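Local coordinates for ABC transporter, substrate binding protein (Mannopine) (Agrobacterium fabrum, PDB 5L9S) that probably captures mannopine in the periplasm as the solute-binding component of an ABC transporter and delivers it for uptake, at residues A[170-175]-A[318-323]. Numbering follows the deposited sequence.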
loop_
_atom_site.group_PDB
_atom_site.type_symbol
_atom_site.label_atom_id
_atom_site.label_comp_id
_atom_site.label_asym_id
_atom_site.label_seq_id
_atom_site.Cartn_x
_atom_site.Cartn_y
_atom_site.Cartn_z
ATOM N N ASP A 170 5.125 -17.180 11.345
ATOM C CA ASP A 170 5.322 -17.911 12.602
ATOM C C ASP A 170 5.031 -16.883 13.724
ATOM O O ASP A 170 5.942 -16.197 14.199
ATOM C CB ASP A 170 6.772 -18.438 12.648
ATOM C CG ASP A 170 7.160 -19.338 13.814
ATOM O OD1 ASP A 170 6.403 -19.394 14.807
ATOM O OD2 ASP A 170 8.269 -19.903 13.776
ATOM N N VAL A 171 3.740 -16.717 14.061
ATOM C CA VAL A 171 3.205 -15.742 15.029
ATOM C C VAL A 171 3.820 -15.890 16.433
ATOM O O VAL A 171 4.071 -14.880 17.102
ATOM C CB VAL A 171 1.654 -15.778 15.055
ATOM C CG1 VAL A 171 1.077 -14.730 16.004
ATOM C CG2 VAL A 171 1.099 -15.569 13.649
ATOM N N ASP A 172 4.081 -17.138 16.857
ATOM C CA ASP A 172 4.700 -17.421 18.151
ATOM C C ASP A 172 6.120 -16.873 18.218
ATOM O O ASP A 172 6.474 -16.222 19.201
ATOM C CB ASP A 172 4.656 -18.925 18.464
ATOM C CG ASP A 172 3.256 -19.423 18.781
ATOM O OD1 ASP A 172 2.547 -18.748 19.562
ATOM O OD2 ASP A 172 2.882 -20.511 18.280
ATOM N N ARG A 173 6.906 -17.082 17.142
ATOM C CA ARG A 173 8.280 -16.611 17.013
ATOM C C ARG A 173 8.311 -15.089 16.903
ATOM O O ARG A 173 9.109 -14.457 17.593
ATOM C CB ARG A 173 8.932 -17.272 15.799
ATOM C CG ARG A 173 10.420 -17.047 15.638
ATOM C CD ARG A 173 10.891 -17.809 14.418
ATOM N NE ARG A 173 12.184 -17.331 13.945
ATOM C CZ ARG A 173 12.878 -17.883 12.959
ATOM N NH1 ARG A 173 12.396 -18.928 12.301
ATOM N NH2 ARG A 173 14.042 -17.373 12.600
ATOM N N ALA A 174 7.440 -14.500 16.052
ATOM C CA ALA A 174 7.335 -13.052 15.857
ATOM C C ALA A 174 7.117 -12.287 17.176
ATOM O O ALA A 174 7.778 -11.261 17.398
ATOM C CB ALA A 174 6.234 -12.740 14.872
ATOM N N PHE A 175 6.253 -12.824 18.075
ATOM C CA PHE A 175 5.984 -12.233 19.392
ATOM C C PHE A 175 7.146 -12.393 20.349
ATOM O O PHE A 175 7.383 -11.491 21.155
ATOM C CB PHE A 175 4.696 -12.773 20.003
ATOM C CG PHE A 175 3.455 -12.045 19.545
ATOM C CD1 PHE A 175 3.215 -10.733 19.936
ATOM C CD2 PHE A 175 2.518 -12.676 18.741
ATOM C CE1 PHE A 175 2.061 -10.069 19.532
ATOM C CE2 PHE A 175 1.355 -12.013 18.345
ATOM C CZ PHE A 175 1.127 -10.720 18.756
ATOM N N VAL A 318 -5.420 -9.757 15.522
ATOM C CA VAL A 318 -5.992 -8.621 16.266
ATOM C C VAL A 318 -6.176 -9.003 17.756
ATOM O O VAL A 318 -5.775 -8.233 18.637
ATOM C CB VAL A 318 -7.303 -8.117 15.598
ATOM C CG1 VAL A 318 -8.025 -7.093 16.473
ATOM C CG2 VAL A 318 -7.026 -7.539 14.212
ATOM N N GLN A 319 -6.725 -10.217 18.020
ATOM C CA GLN A 319 -6.918 -10.754 19.363
ATOM C C GLN A 319 -5.560 -10.829 20.080
ATOM O O GLN A 319 -5.366 -10.174 21.105
ATOM C CB GLN A 319 -7.542 -12.160 19.291
ATOM C CG GLN A 319 -9.062 -12.226 19.298
ATOM C CD GLN A 319 -9.578 -13.638 19.523
ATOM O OE1 GLN A 319 -8.844 -14.633 19.400
ATOM N NE2 GLN A 319 -10.858 -13.760 19.885
ATOM N N ARG A 320 -4.616 -11.592 19.497
ATOM C CA ARG A 320 -3.273 -11.802 20.010
ATOM C C ARG A 320 -2.489 -10.522 20.235
ATOM O O ARG A 320 -1.741 -10.460 21.200
ATOM C CB ARG A 320 -2.506 -12.766 19.105
ATOM C CG ARG A 320 -2.567 -14.189 19.602
ATOM C CD ARG A 320 -1.188 -14.671 19.964
ATOM N NE ARG A 320 -0.809 -15.769 19.090
ATOM C CZ ARG A 320 0.364 -16.382 19.111
ATOM N NH1 ARG A 320 0.612 -17.376 18.269
ATOM N NH2 ARG A 320 1.306 -16.001 19.968
ATOM N N TRP A 321 -2.651 -9.513 19.369
ATOM C CA TRP A 321 -1.942 -8.229 19.489
ATOM C C TRP A 321 -2.483 -7.373 20.638
ATOM O O TRP A 321 -1.690 -6.907 21.461
ATOM C CB TRP A 321 -1.961 -7.455 18.158
ATOM C CG TRP A 321 -1.240 -6.137 18.195
ATOM C CD1 TRP A 321 -1.803 -4.899 18.299
ATOM C CD2 TRP A 321 0.178 -5.928 18.122
ATOM N NE1 TRP A 321 -0.826 -3.929 18.280
ATOM C CE2 TRP A 321 0.402 -4.533 18.193
ATOM C CE3 TRP A 321 1.283 -6.782 17.975
ATOM C CZ2 TRP A 321 1.687 -3.975 18.160
ATOM C CZ3 TRP A 321 2.549 -6.221 17.898
ATOM C CH2 TRP A 321 2.743 -4.836 18.006
ATOM N N ASN A 322 -3.827 -7.162 20.689
ATOM C CA ASN A 322 -4.491 -6.354 21.714
ATOM C C ASN A 322 -4.203 -6.872 23.104
ATOM O O ASN A 322 -4.027 -6.073 24.031
ATOM C CB ASN A 322 -5.998 -6.250 21.453
ATOM C CG ASN A 322 -6.412 -5.175 20.448
ATOM O OD1 ASN A 322 -5.587 -4.513 19.764
ATOM N ND2 ASN A 322 -7.727 -4.988 20.341
ATOM N N SER A 323 -4.114 -8.214 23.237
ATOM C CA SER A 323 -3.791 -8.921 24.465
ATOM C C SER A 323 -2.318 -8.712 24.842
ATOM O O SER A 323 -2.026 -8.510 26.021
ATOM C CB SER A 323 -4.088 -10.409 24.310
ATOM O OG SER A 323 -5.477 -10.667 24.181
#
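Asp-172 OD1 is gripped by both terminal nitrogens of Arg-320, NH1 at 2.7 Å and, in a weak bond, NH2 at 3.0 Å. NH1 meets OD1 from above the carboxylate plane, and the carboxylate and guanidinium planes lie 43° apart; the salt bridge is a fork on one oxygen rather than a pairing of two. Bent at chi2 and chi3, the arginine chain crosses the gap, and an acid in the first turn of helix 171-181 suits the positive group that arrives there. Val-171 lays CG1 over one face of the guanidinium, offset toward the rim and 3.6 Å from Arg-320 CZ; this compact branched side chain also touches Trp-309 and Leu-317. Segments 171-175 and 318-323 run nearly parallel (22°), their axes 12.3 Å apart at closest approach, and the contact fastens C-terminal helix 307-325 onto one lobe of this two-lobed periplasmic binding protein. Across this spacing the long arginine and the aromatic rings make the contact. The flat ring of Phe-175 lies 21° from the guanidinium plane, its CE2 touching Arg-320 CB and CD, both at 4.0 Å, and meets Trp-321 obliquely, CE1 to CE3 at 3.7 Å. Trp-324 joins both aromatic rings, while Trp-321 NE1 spends its polar hydrogen on Asn-144 OD1.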